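Local coordinates for protein glutamine synthetase (Streptomyces coelicolor, PDB 4BAX) that belongs to the glutamine synthetase family and assembles from ten chains, each combining a beta-grasp domain with a larger catalytic domain, at residues 3-8 with 72-77; 63-68 with 163-168; 8-13 with 79-84. All blocks are in the same frame, centred on the assembly; numbering follows the deposited sequence.

Interaction 1: 3-8 with 72-77; sequences TFKAEY and GEDILV
D74 starts the pairing with its side chain: OD1 takes the backbone N-H of K5 at 2.9 Å from above the carboxylate plane, 52° out of it. Past that point the backbones pair as parallel strands. I75 N donates to K5 O at 2.9 Å; I75 O then receives E7 N at 2.8 Å, and E7 O receives V77 N at 2.6 Å. The other carboxylate oxygen, D74 OD2, stays 4.2 Å from K5 NZ, which forms its salt bridge with E160 of the second subunit; the nearby D74 charge probably still favours the ammonium. E7 turns its carboxylate away from 72-77; OE1 takes a salt bridge from R70 and a hydrogen bond from T24, and OE2 is hydrogen-bonded to S22, while Y8 OH is bonded to P38 O.

Apolar groups of F4, A6, Y8, I75 and V77 pack beside these bonds. F4 brings the edge of its ring to I75, CE2 lying 3.7 Å from CG1, which I75 places between its own backbone N and carbonyl carbon (chi1 53°). V77 CB sits over one face of the Y8 ring, a CH-pi contact 4.2 Å from the centroid.

Strand 20-28 flanks 3-8, strand 56-66 flanks 75-77, and helix 190-210 meets E7 and L76 through W202.

Interaction 2: 63-68 with 163-168; sequences FSCPDP and LKAGLG
K164, in the last turn of helix 152-164, meets P68 CB to CB at 4.0 Å, and its bent chain then carries CE alongside the P68 carbonyl oxygen. The backbone O of K164 faces the P66 ring, reaching CG at 4.0 Å. A165 comes next and is the most heavily engaged residue: its methyl fits among P66 O, at 3.8 Å from CB, the sulfur of C65 and the P68 ring, while its carbonyl oxygen lies 3.4 Å from C65 CB and touches P66 CD. C65 holds SG between its backbone N and carbonyl carbon (chi1 60°), which helps to keep the sulfur near that methyl. At G166 phi turns positive, 87°, and its N-H reaches back to L163 O at 2.8 Å. L167 then swings CD2 to within 4.2 Å of F63 CZ, the two side chains crossing at a slant, and packs against A200 of helix 190-210. No hydrogen bond joins the two segments, so the fit is van der Waals packing. The motif is a Schellman C-cap at the end of a catalytic-domain helix, set against the end of beta-grasp strand 56-66 and the loop that follows, at the junction of the two domains.

Interaction 3: 8-13 with 79-84; sequences YIWIDG and CEVLDT
W10 and V81 meet where their strands have begun to separate. Starting at W10 CB, the first neighbours are C79 O at 4.0 Å and V81 CG2 at 4.1 Å. CG keeps the same methyl at 4.1 Å, and CD1 makes the closest approach, 3.6 Å, so V81 CG2 addresses the pyrrole corner of the indole obliquely. A chi1 of 73° sets CG between the backbone N and carbonyl carbon, and from there the rest of the indole runs away from 79-84. NE1 makes a weak hydrogen bond to Q49 OE1; the ring system stacks with F42 and also packs on C142 of the second subunit. The V81 methyl is shared, since it also rests against I11 O.

The backbones are joined directly by one bond, C79 N to I9 O at 2.8 Å. One step on, the strands have parted and a water fills the place of the next bond: it accepts from I11 N at 2.7 Å and donates to C79 O, also at 2.7 Å. Both backbone groups are therefore satisfied although they no longer reach each other. At the Y8 end, C79 SG makes a sulfur-aromatic contact with the tyrosine ring, 4.4 Å from the centroid and 50° off the normal.

With 59° between the short strand axes, this is the splayed end of a parallel pair formed by the sheet's first and last strands in chain order, 3-11 and 75-82, which lie side by side at its middle, the central pairing characteristic of the beta-grasp fold.

Interactions 1 and 3 are successive parts of one parallel pairing between strands 3-11 and 75-82, with centres 17 Å apart. They share Y8, and V77 O to I9 N, 2.7 Å, probably continues the hydrogen bonding from one to the other. Interaction 2 joins from the next strand, 56-66: L76 N lies 2.7 Å from C65 O and D74 O 2.9 Å from D67 N, both probable hydrogen bonds, so the sheet of interaction 1 leads directly to the helix end packed in interaction 2. Interactions 2 and 3 do not touch. A bound sodium ion lies about 11 Å from the I11 side chain, and the E7 side chain is about 14 Å from one.

Interaction 1: 3-8 with 72-77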
ATOM      1  N   THR A   3     -27.360 -21.403  34.483  1.00 57.99           N
ATOM      2  CA  THR A   3     -26.236 -21.872  33.708  1.00 53.67           C
ATOM      3  C   THR A   3     -25.191 -20.777  33.704  1.00 50.09           C
ATOM      4  O   THR A   3     -25.521 -19.597  33.551  1.00 49.73           O
ATOM      5  CB  THR A   3     -26.671 -22.200  32.275  1.00 52.79           C
ATOM      6  OG1 THR A   3     -27.290 -23.491  32.265  1.00 52.89           O
ATOM      7  CG2 THR A   3     -25.482 -22.247  31.353  1.00 52.39           C
ATOM      8  N   PHE A   4     -23.943 -21.154  33.931  1.00 47.04           N
ATOM      9  CA  PHE A   4     -22.848 -20.207  33.876  1.00 43.81           C
ATOM     10  C   PHE A   4     -21.598 -20.850  33.286  1.00 41.25           C
ATOM     11  O   PHE A   4     -21.475 -22.078  33.228  1.00 41.47           O
ATOM     12  CB  PHE A   4     -22.576 -19.589  35.240  1.00 43.52           C
ATOM     13  CG  PHE A   4     -22.017 -20.554  36.229  1.00 43.55           C
ATOM     14  CD1 PHE A   4     -22.869 -21.364  36.970  1.00 43.67           C
ATOM     15  CD2 PHE A   4     -20.650 -20.643  36.442  1.00 43.33           C
ATOM     16  CE1 PHE A   4     -22.363 -22.258  37.897  1.00 43.75           C
ATOM     17  CE2 PHE A   4     -20.141 -21.538  37.368  1.00 43.53           C
ATOM     18  CZ  PHE A   4     -21.001 -22.346  38.097  1.00 43.76           C
ATOM     19  N   LYS A   5     -20.687 -20.007  32.819  1.00 38.60           N
ATOM     20  CA  LYS A   5     -19.457 -20.462  32.204  1.00 36.24           C
ATOM     21  C   LYS A   5     -18.328 -20.507  33.226  1.00 35.06           C
ATOM     22  O   LYS A   5     -18.173 -19.584  34.043  1.00 35.14           O
ATOM     23  CB  LYS A   5     -19.096 -19.541  31.055  1.00 35.42           C
ATOM     24  CG  LYS A   5     -20.087 -19.617  29.899  1.00 35.20           C
ATOM     25  CD  LYS A   5     -19.613 -18.744  28.752  1.00 35.01           C
ATOM     26  CE  LYS A   5     -20.259 -17.393  28.752  1.00 34.83           C
ATOM     27  NZ  LYS A   5     -21.420 -17.439  27.845  1.00 34.93           N
ATOM     28  N   ALA A   6     -17.567 -21.597  33.189  1.00 34.07           N
ATOM     29  CA  ALA A   6     -16.388 -21.761  34.032  1.00 33.39           C
ATOM     30  C   ALA A   6     -15.157 -22.009  33.160  1.00 32.76           C
ATOM     31  O   ALA A   6     -15.113 -22.962  32.372  1.00 32.50           O
ATOM     32  CB  ALA A   6     -16.589 -22.910  35.001  1.00 33.76           C
ATOM     33  N   GLU A   7     -14.153 -21.146  33.298  1.00 32.48           N
ATOM     34  CA  GLU A   7     -12.919 -21.314  32.534  1.00 31.98           C
ATOM     35  C   GLU A   7     -11.871 -22.045  33.357  1.00 30.71           C
ATOM     36  O   GLU A   7     -11.315 -21.496  34.317  1.00 29.97           O
ATOM     37  CB  GLU A   7     -12.375 -19.958  32.091  1.00 32.97           C
ATOM     38  CG  GLU A   7     -11.255 -20.038  31.037  1.00 34.24           C
ATOM     39  CD  GLU A   7     -11.739 -20.380  29.625  1.00 35.50           C
ATOM     40  OE1 GLU A   7     -12.963 -20.494  29.401  1.00 36.14           O
ATOM     41  OE2 GLU A   7     -10.885 -20.571  28.735  1.00 35.93           O
ATOM     42  N   TYR A   8     -11.593 -23.283  32.952  1.00 30.38           N
ATOM     43  CA  TYR A   8     -10.643 -24.119  33.667  1.00 30.27           C
ATOM     44  C   TYR A   8      -9.261 -23.849  33.114  1.00 30.77           C
ATOM     45  O   TYR A   8      -9.016 -24.011  31.919  1.00 31.15           O
ATOM     46  CB  TYR A   8     -10.986 -25.594  33.514  1.00 29.67           C
ATOM     47  CG  TYR A   8     -12.042 -26.100  34.471  1.00 29.06           C
ATOM     48  CD1 TYR A   8     -13.257 -25.430  34.622  1.00 28.47           C
ATOM     49  CD2 TYR A   8     -11.850 -27.266  35.201  1.00 28.93           C
ATOM     50  CE1 TYR A   8     -14.240 -25.908  35.482  1.00 28.29           C
ATOM     51  CE2 TYR A   8     -12.840 -27.747  36.081  1.00 28.56           C
ATOM     52  CZ  TYR A   8     -14.030 -27.066  36.214  1.00 28.34           C
ATOM     53  OH  TYR A   8     -15.010 -27.551  37.081  1.00 28.28           O
ATOM     54  N   GLY A  72     -20.706 -11.032  34.309  1.00 40.55           N
ATOM     55  CA  GLY A  72     -21.859 -11.738  34.840  1.00 41.28           C
ATOM     56  C   GLY A  72     -21.540 -12.763  35.900  1.00 41.83           C
ATOM     57  O   GLY A  72     -20.797 -12.470  36.842  1.00 42.13           O
ATOM     58  N   GLU A  73     -22.055 -13.977  35.723  1.00 41.97           N
ATOM     59  CA  GLU A  73     -21.919 -15.008  36.748  1.00 42.62           C
ATOM     60  C   GLU A  73     -20.783 -15.982  36.393  1.00 40.86           C
ATOM     61  O   GLU A  73     -20.494 -16.960  37.099  1.00 40.42           O
ATOM     62  CB  GLU A  73     -23.254 -15.756  36.910  1.00 44.77           C
ATOM     63  CG  GLU A  73     -23.898 -15.668  38.301  1.00 47.09           C
ATOM     64  CD  GLU A  73     -23.860 -14.259  38.917  1.00 48.86           C
ATOM     65  OE1 GLU A  73     -24.496 -13.339  38.340  1.00 49.36           O
ATOM     66  OE2 GLU A  73     -23.190 -14.062  39.967  1.00 49.43           O
ATOM     67  N   ASP A  74     -20.077 -15.650  35.326  1.00 39.58           N
ATOM     68  CA  ASP A  74     -19.020 -16.510  34.823  1.00 37.87           C
ATOM     69  C   ASP A  74     -17.740 -16.450  35.670  1.00 35.47           C
ATOM     70  O   ASP A  74     -17.460 -15.435  36.324  1.00 34.96           O
ATOM     71  CB  ASP A  74     -18.739 -16.130  33.382  1.00 38.50           C
ATOM     72  CG  ASP A  74     -19.968 -16.290  32.501  1.00 39.33           C
ATOM     73  OD1 ASP A  74     -20.885 -17.065  32.861  1.00 39.38           O
ATOM     74  OD2 ASP A  74     -20.009 -15.649  31.429  1.00 39.90           O
ATOM     75  N   ILE A  75     -16.998 -17.558  35.703  1.00 33.90           N
ATOM     76  CA  ILE A  75     -15.854 -17.659  36.609  1.00 32.67           C
ATOM     77  C   ILE A  75     -14.614 -18.301  35.977  1.00 31.29           C
ATOM     78  O   ILE A  75     -14.706 -19.047  34.998  1.00 31.08           O
ATOM     79  CB  ILE A  75     -16.223 -18.457  37.890  1.00 36.69           C
ATOM     80  CG1 ILE A  75     -16.830 -19.806  37.504  1.00 36.80           C
ATOM     81  CG2 ILE A  75     -17.166 -17.659  38.801  1.00 36.70           C
ATOM     82  CD1 ILE A  75     -16.347 -20.948  38.335  1.00 36.97           C
ATOM     83  N   LEU A  76     -13.461 -18.042  36.588  1.00 30.04           N
ATOM     84  CA  LEU A  76     -12.212 -18.700  36.214  1.00 28.03           C
ATOM     85  C   LEU A  76     -11.891 -19.751  37.259  1.00 26.68           C
ATOM     86  O   LEU A  76     -12.024 -19.501  38.462  1.00 26.09           O
ATOM     87  CB  LEU A  76     -11.074 -17.703  36.112  1.00 27.31           C
ATOM     88  CG  LEU A  76     -11.424 -16.484  35.285  1.00 27.34           C
ATOM     89  CD1 LEU A  76     -10.331 -15.449  35.508  1.00 27.27           C
ATOM     90  CD2 LEU A  76     -11.607 -16.851  33.810  1.00 27.24           C
ATOM     91  N   VAL A  77     -11.505 -20.934  36.805  1.00 26.62           N
ATOM     92  CA  VAL A  77     -11.168 -22.003  37.723  1.00 27.46           C
ATOM     93  C   VAL A  77      -9.742 -22.479  37.485  1.00 28.17           C
ATOM     94  O   VAL A  77      -9.470 -23.182  36.501  1.00 28.86           O
ATOM     95  CB  VAL A  77     -12.131 -23.210  37.581  1.00 27.65           C
ATOM     96  CG1 VAL A  77     -12.033 -24.096  38.792  1.00 27.63           C
ATOM     97  CG2 VAL A  77     -13.557 -22.748  37.417  1.00 27.87           C
TER

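Interaction 2: 63-68 with 163-168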
ATOM      1  N   PHE A  63      -8.437 -22.954  43.016  1.00 33.40           N
ATOM      2  CA  PHE A  63      -8.729 -21.539  43.184  1.00 33.95           C
ATOM      3  C   PHE A  63      -9.747 -21.124  42.138  1.00 33.41           C
ATOM      4  O   PHE A  63      -9.691 -21.611  41.011  1.00 32.46           O
ATOM      5  CB  PHE A  63      -7.452 -20.711  43.058  1.00 34.78           C
ATOM      6  CG  PHE A  63      -7.687 -19.219  43.101  1.00 35.87           C
ATOM      7  CD1 PHE A  63      -7.700 -18.557  44.324  1.00 36.77           C
ATOM      8  CD2 PHE A  63      -7.875 -18.476  41.935  1.00 36.05           C
ATOM      9  CE1 PHE A  63      -7.912 -17.178  44.395  1.00 37.31           C
ATOM     10  CE2 PHE A  63      -8.083 -17.098  41.993  1.00 36.52           C
ATOM     11  CZ  PHE A  63      -8.099 -16.448  43.227  1.00 37.10           C
ATOM     12  N   SER A  64     -10.637 -20.193  42.496  1.00 34.00           N
ATOM     13  CA  SER A  64     -11.649 -19.675  41.557  1.00 33.94           C
ATOM     14  C   SER A  64     -11.948 -18.203  41.824  1.00 33.39           C
ATOM     15  O   SER A  64     -11.816 -17.724  42.953  1.00 33.18           O
ATOM     16  CB  SER A  64     -12.942 -20.500  41.585  1.00 34.52           C
ATOM     17  OG  SER A  64     -13.689 -20.228  42.764  1.00 35.19           O
ATOM     18  N   CYS A  65     -12.350 -17.494  40.777  1.00 32.83           N
ATOM     19  CA  CYS A  65     -12.633 -16.079  40.893  1.00 32.46           C
ATOM     20  C   CYS A  65     -13.579 -15.709  39.759  1.00 32.64           C
ATOM     21  O   CYS A  65     -13.738 -16.487  38.803  1.00 33.10           O
ATOM     22  CB  CYS A  65     -11.340 -15.279  40.821  1.00 32.33           C
ATOM     23  SG  CYS A  65     -10.485 -15.525  39.298  1.00 31.41           S
ATOM     24  N   PRO A  66     -14.150 -14.492  39.806  1.00 32.21           N
ATOM     25  CA  PRO A  66     -14.987 -14.062  38.683  1.00 32.14           C
ATOM     26  C   PRO A  66     -14.209 -13.914  37.386  1.00 32.55           C
ATOM     27  O   PRO A  66     -13.039 -13.543  37.419  1.00 32.76           O
ATOM     28  CB  PRO A  66     -15.493 -12.693  39.146  1.00 32.01           C
ATOM     29  CG  PRO A  66     -15.392 -12.724  40.645  1.00 31.92           C
ATOM     30  CD  PRO A  66     -14.152 -13.510  40.907  1.00 31.93           C
ATOM     31  N   ASP A  67     -14.868 -14.217  36.264  1.00 32.77           N
ATOM     32  CA  ASP A  67     -14.331 -13.969  34.933  1.00 32.26           C
ATOM     33  C   ASP A  67     -14.664 -12.534  34.563  1.00 31.76           C
ATOM     34  O   ASP A  67     -15.805 -12.220  34.251  1.00 31.67           O
ATOM     35  CB  ASP A  67     -14.983 -14.936  33.931  1.00 32.64           C
ATOM     36  CG  ASP A  67     -14.324 -14.914  32.557  1.00 33.19           C
ATOM     37  OD1 ASP A  67     -13.775 -13.858  32.174  1.00 33.18           O
ATOM     38  OD2 ASP A  67     -14.363 -15.945  31.852  1.00 33.56           O
ATOM     39  N   PRO A  68     -13.648 -11.658  34.589  1.00 31.87           N
ATOM     40  CA  PRO A  68     -13.753 -10.210  34.341  1.00 32.47           C
ATOM     41  C   PRO A  68     -14.033  -9.852  32.876  1.00 33.17           C
ATOM     42  O   PRO A  68     -14.590  -8.783  32.571  1.00 33.15           O
ATOM     43  CB  PRO A  68     -12.375  -9.694  34.769  1.00 32.24           C
ATOM     44  CG  PRO A  68     -11.453 -10.847  34.499  1.00 31.74           C
ATOM     45  CD  PRO A  68     -12.254 -12.080  34.831  1.00 31.62           C
ATOM     46  N   LEU A 163      -8.437  -6.608  39.138  1.00 30.13           N
ATOM     47  CA  LEU A 163      -9.200  -6.108  40.289  1.00 30.21           C
ATOM     48  C   LEU A 163     -10.650  -6.612  40.323  1.00 30.90           C
ATOM     49  O   LEU A 163     -11.158  -7.004  41.382  1.00 30.88           O
ATOM     50  CB  LEU A 163      -9.148  -4.576  40.349  1.00 29.69           C
ATOM     51  CG  LEU A 163      -7.724  -4.032  40.566  1.00 29.68           C
ATOM     52  CD1 LEU A 163      -7.612  -2.517  40.437  1.00 29.71           C
ATOM     53  CD2 LEU A 163      -7.209  -4.458  41.930  1.00 29.79           C
ATOM     54  N   LYS A 164     -11.289  -6.657  39.153  1.00 31.29           N
ATOM     55  CA  LYS A 164     -12.639  -7.197  39.041  1.00 31.97           C
ATOM     56  C   LYS A 164     -12.630  -8.672  39.416  1.00 32.36           C
ATOM     57  O   LYS A 164     -13.588  -9.172  40.004  1.00 33.68           O
ATOM     58  CB  LYS A 164     -13.162  -7.007  37.619  1.00 32.28           C
ATOM     59  CG  LYS A 164     -14.226  -5.943  37.498  1.00 32.78           C
ATOM     60  CD  LYS A 164     -13.916  -5.021  36.329  1.00 33.35           C
ATOM     61  CE  LYS A 164     -14.084  -5.717  34.987  1.00 33.77           C
ATOM     62  NZ  LYS A 164     -15.012  -4.927  34.123  1.00 34.25           N
ATOM     63  N   ALA A 165     -11.536  -9.354  39.085  1.00 30.96           N
ATOM     64  CA  ALA A 165     -11.315 -10.743  39.494  1.00 29.61           C
ATOM     65  C   ALA A 165     -10.994 -10.884  40.998  1.00 29.07           C
ATOM     66  O   ALA A 165     -11.036 -11.992  41.543  1.00 28.41           O
ATOM     67  CB  ALA A 165     -10.212 -11.361  38.661  1.00 28.74           C
ATOM     68  N   GLY A 166     -10.664  -9.768  41.654  1.00 29.02           N
ATOM     69  CA  GLY A 166     -10.357  -9.789  43.073  1.00 29.20           C
ATOM     70  C   GLY A 166      -8.926 -10.074  43.487  1.00 29.21           C
ATOM     71  O   GLY A 166      -8.631 -10.280  44.672  1.00 29.64           O
ATOM     72  N   LEU A 167      -8.010 -10.028  42.534  1.00 29.03           N
ATOM     73  CA  LEU A 167      -6.614 -10.327  42.830  1.00 28.38           C
ATOM     74  C   LEU A 167      -5.909  -9.229  43.622  1.00 28.94           C
ATOM     75  O   LEU A 167      -6.272  -8.048  43.525  1.00 29.59           O
ATOM     76  CB  LEU A 167      -5.862 -10.613  41.552  1.00 27.31           C
ATOM     77  CG  LEU A 167      -6.532 -11.609  40.621  1.00 26.29           C
ATOM     78  CD1 LEU A 167      -5.582 -11.842  39.411  1.00 15.71           C
ATOM     79  CD2 LEU A 167      -6.836 -12.890  41.394  1.00 25.49           C
ATOM     80  N   GLY A 168      -4.934  -9.615  44.442  1.00 28.64           N
ATOM     81  CA  GLY A 168      -4.257  -8.645  45.285  1.00 28.53           C
ATOM     82  C   GLY A 168      -3.151  -7.939  44.525  1.00 28.49           C
ATOM     83  O   GLY A 168      -1.962  -8.273  44.629  1.00 28.10           O
TER

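Interaction 3: 8-13 with 79-84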
ATOM      1  N   TYR A   8     -11.593 -23.283  32.952  1.00 30.38           N
ATOM      2  CA  TYR A   8     -10.643 -24.119  33.667  1.00 30.27           C
ATOM      3  C   TYR A   8      -9.261 -23.849  33.114  1.00 30.77           C
ATOM      4  O   TYR A   8      -9.016 -24.011  31.919  1.00 31.15           O
ATOM      5  CB  TYR A   8     -10.986 -25.594  33.514  1.00 29.67           C
ATOM      6  CG  TYR A   8     -12.042 -26.100  34.471  1.00 29.06           C
ATOM      7  CD1 TYR A   8     -13.257 -25.430  34.622  1.00 28.47           C
ATOM      8  CD2 TYR A   8     -11.850 -27.266  35.201  1.00 28.93           C
ATOM      9  CE1 TYR A   8     -14.240 -25.908  35.482  1.00 28.29           C
ATOM     10  CE2 TYR A   8     -12.840 -27.747  36.081  1.00 28.56           C
ATOM     11  CZ  TYR A   8     -14.030 -27.066  36.214  1.00 28.34           C
ATOM     12  OH  TYR A   8     -15.010 -27.551  37.081  1.00 28.28           O
ATOM     13  N   ILE A   9      -8.382 -23.403  33.995  1.00 30.59           N
ATOM     14  CA  ILE A   9      -7.047 -22.975  33.639  1.00 29.94           C
ATOM     15  C   ILE A   9      -6.053 -23.882  34.332  1.00 29.47           C
ATOM     16  O   ILE A   9      -6.215 -24.203  35.522  1.00 30.28           O
ATOM     17  CB  ILE A   9      -6.820 -21.476  34.037  1.00 17.61           C
ATOM     18  CG1 ILE A   9      -7.743 -20.577  33.190  1.00 17.25           C
ATOM     19  CG2 ILE A   9      -5.377 -21.028  33.870  1.00 13.23           C
ATOM     20  CD1 ILE A   9      -8.125 -19.212  33.836  1.00 18.63           C
ATOM     21  N   TRP A  10      -5.043 -24.331  33.601  1.00 28.07           N
ATOM     22  CA  TRP A  10      -4.015 -25.130  34.245  1.00 27.13           C
ATOM     23  C   TRP A  10      -2.649 -24.856  33.630  1.00 26.38           C
ATOM     24  O   TRP A  10      -2.558 -24.124  32.647  1.00 25.52           O
ATOM     25  CB  TRP A  10      -4.357 -26.627  34.251  1.00 27.20           C
ATOM     26  CG  TRP A  10      -4.229 -27.328  32.914  1.00 27.54           C
ATOM     27  CD1 TRP A  10      -3.164 -28.074  32.483  1.00 27.60           C
ATOM     28  CD2 TRP A  10      -5.202 -27.377  31.857  1.00 27.86           C
ATOM     29  NE1 TRP A  10      -3.412 -28.575  31.224  1.00 27.75           N
ATOM     30  CE2 TRP A  10      -4.651 -28.165  30.815  1.00 27.86           C
ATOM     31  CE3 TRP A  10      -6.475 -26.825  31.682  1.00 28.20           C
ATOM     32  CZ2 TRP A  10      -5.334 -28.420  29.621  1.00 28.03           C
ATOM     33  CZ3 TRP A  10      -7.156 -27.080  30.483  1.00 28.46           C
ATOM     34  CH2 TRP A  10      -6.584 -27.871  29.475  1.00 28.32           C
ATOM     35  N   ILE A  11      -1.601 -25.400  34.253  1.00 26.81           N
ATOM     36  CA  ILE A  11      -0.229 -25.277  33.780  1.00 27.19           C
ATOM     37  C   ILE A  11       0.219 -26.631  33.240  1.00 27.66           C
ATOM     38  O   ILE A  11       0.006 -27.660  33.876  1.00 27.20           O
ATOM     39  CB  ILE A  11       0.691 -24.798  34.898  1.00 27.84           C
ATOM     40  CG1 ILE A  11       0.379 -23.338  35.211  1.00 28.38           C
ATOM     41  CG2 ILE A  11       2.160 -24.900  34.502  1.00 27.77           C
ATOM     42  CD1 ILE A  11      -0.153 -23.142  36.591  1.00 28.85           C
ATOM     43  N   ASP A  12       0.831 -26.626  32.057  1.00 28.87           N
ATOM     44  CA  ASP A  12       1.241 -27.875  31.424  1.00 29.70           C
ATOM     45  C   ASP A  12       2.627 -28.398  31.859  1.00 30.19           C
ATOM     46  O   ASP A  12       3.190 -27.969  32.872  1.00 29.68           O
ATOM     47  CB  ASP A  12       1.056 -27.844  29.899  1.00 29.90           C
ATOM     48  CG  ASP A  12       2.053 -26.947  29.189  1.00 30.08           C
ATOM     49  OD1 ASP A  12       3.083 -26.561  29.785  1.00 30.01           O
ATOM     50  OD2 ASP A  12       1.780 -26.590  28.023  1.00 30.45           O
ATOM     51  N   GLY A  13       3.133 -29.372  31.114  1.00 31.32           N
ATOM     52  CA  GLY A  13       4.421 -29.960  31.399  1.00 32.41           C
ATOM     53  C   GLY A  13       5.474 -29.594  30.371  1.00 33.19           C
ATOM     54  O   GLY A  13       6.466 -30.320  30.226  1.00 33.12           O
ATOM     55  N   CYS A  79      -6.735 -24.933  38.207  1.00 29.94           N
ATOM     56  CA  CYS A  79      -6.687 -26.351  38.629  1.00 31.14           C
ATOM     57  C   CYS A  79      -5.269 -26.841  38.788  1.00 32.82           C
ATOM     58  O   CYS A  79      -4.318 -26.246  38.274  1.00 32.81           O
ATOM     59  CB  CYS A  79      -7.391 -27.259  37.609  1.00 30.72           C
ATOM     60  SG  CYS A  79      -9.121 -26.899  37.248  1.00 37.33           S
ATOM     61  N   GLU A  80      -5.124 -27.926  39.528  1.00 34.65           N
ATOM     62  CA  GLU A  80      -3.856 -28.628  39.532  1.00 36.27           C
ATOM     63  C   GLU A  80      -4.092 -29.895  38.737  1.00 36.62           C
ATOM     64  O   GLU A  80      -5.244 -30.343  38.597  1.00 36.78           O
ATOM     65  CB  GLU A  80      -3.357 -28.917  40.955  1.00 37.45           C
ATOM     66  CG  GLU A  80      -4.219 -29.925  41.715  1.00 39.17           C
ATOM     67  CD  GLU A  80      -3.678 -30.216  43.116  1.00 40.45           C
ATOM     68  OE1 GLU A  80      -2.573 -29.712  43.428  1.00 40.41           O
ATOM     69  OE2 GLU A  80      -4.350 -30.940  43.898  1.00 41.08           O
ATOM     70  N   VAL A  81      -3.009 -30.489  38.256  1.00 36.55           N
ATOM     71  CA  VAL A  81      -3.121 -31.624  37.351  1.00 36.67           C
ATOM     72  C   VAL A  81      -2.796 -32.899  38.114  1.00 36.89           C
ATOM     73  O   VAL A  81      -1.772 -32.994  38.811  1.00 36.50           O
ATOM     74  CB  VAL A  81      -2.195 -31.464  36.117  1.00 26.21           C
ATOM     75  CG1 VAL A  81      -2.356 -32.624  35.146  1.00 26.34           C
ATOM     76  CG2 VAL A  81      -2.494 -30.145  35.408  1.00 25.91           C
ATOM     77  N   LEU A  82      -3.676 -33.884  37.964  1.00 37.50           N
ATOM     78  CA  LEU A  82      -3.506 -35.141  38.662  1.00 38.56           C
ATOM     79  C   LEU A  82      -3.470 -36.286  37.684  1.00 40.60           C
ATOM     80  O   LEU A  82      -4.045 -36.199  36.592  1.00 40.32           O
ATOM     81  CB  LEU A  82      -4.659 -35.374  39.631  1.00 37.96           C
ATOM     82  CG  LEU A  82      -4.955 -34.227  40.588  1.00 37.31           C
ATOM     83  CD1 LEU A  82      -6.085 -34.672  41.503  1.00 37.62           C
ATOM     84  CD2 LEU A  82      -3.719 -33.781  41.372  1.00 36.65           C
ATOM     85  N   ASP A  83      -2.841 -37.378  38.121  1.00 42.62           N
ATOM     86  CA  ASP A  83      -2.884 -38.634  37.400  1.00 44.55           C
ATOM     87  C   ASP A  83      -4.278 -39.198  37.630  1.00 45.13           C
ATOM     88  O   ASP A  83      -5.002 -38.705  38.501  1.00 45.47           O
ATOM     89  CB  ASP A  83      -1.819 -39.590  37.961  1.00 46.10           C
ATOM     90  CG  ASP A  83      -0.413 -39.355  37.363  1.00 46.57           C
ATOM     91  OD1 ASP A  83      -0.307 -39.007  36.163  1.00 46.93           O
ATOM     92  OD2 ASP A  83       0.595 -39.542  38.091  1.00 47.82           O
ATOM     93  N   THR A  84      -4.638 -40.247  36.891  1.00 46.28           N
ATOM     94  CA  THR A  84      -5.973 -40.872  36.995  1.00 46.96           C
ATOM     95  C   THR A  84      -6.255 -41.466  38.383  1.00 47.30           C
ATOM     96  O   THR A  84      -7.406 -41.644  38.772  1.00 48.02           O
ATOM     97  CB  THR A  84      -6.173 -41.960  35.908  1.00 43.63           C
ATOM     98  OG1 THR A  84      -5.087 -42.892  35.963  1.00 44.12           O
ATOM     99  CG2 THR A  84      -6.184 -41.322  34.524  1.00 42.98           C
TER
HETATM  100  O   HOH W   1      -2.141 -26.372  36.687  1.00 18.08           O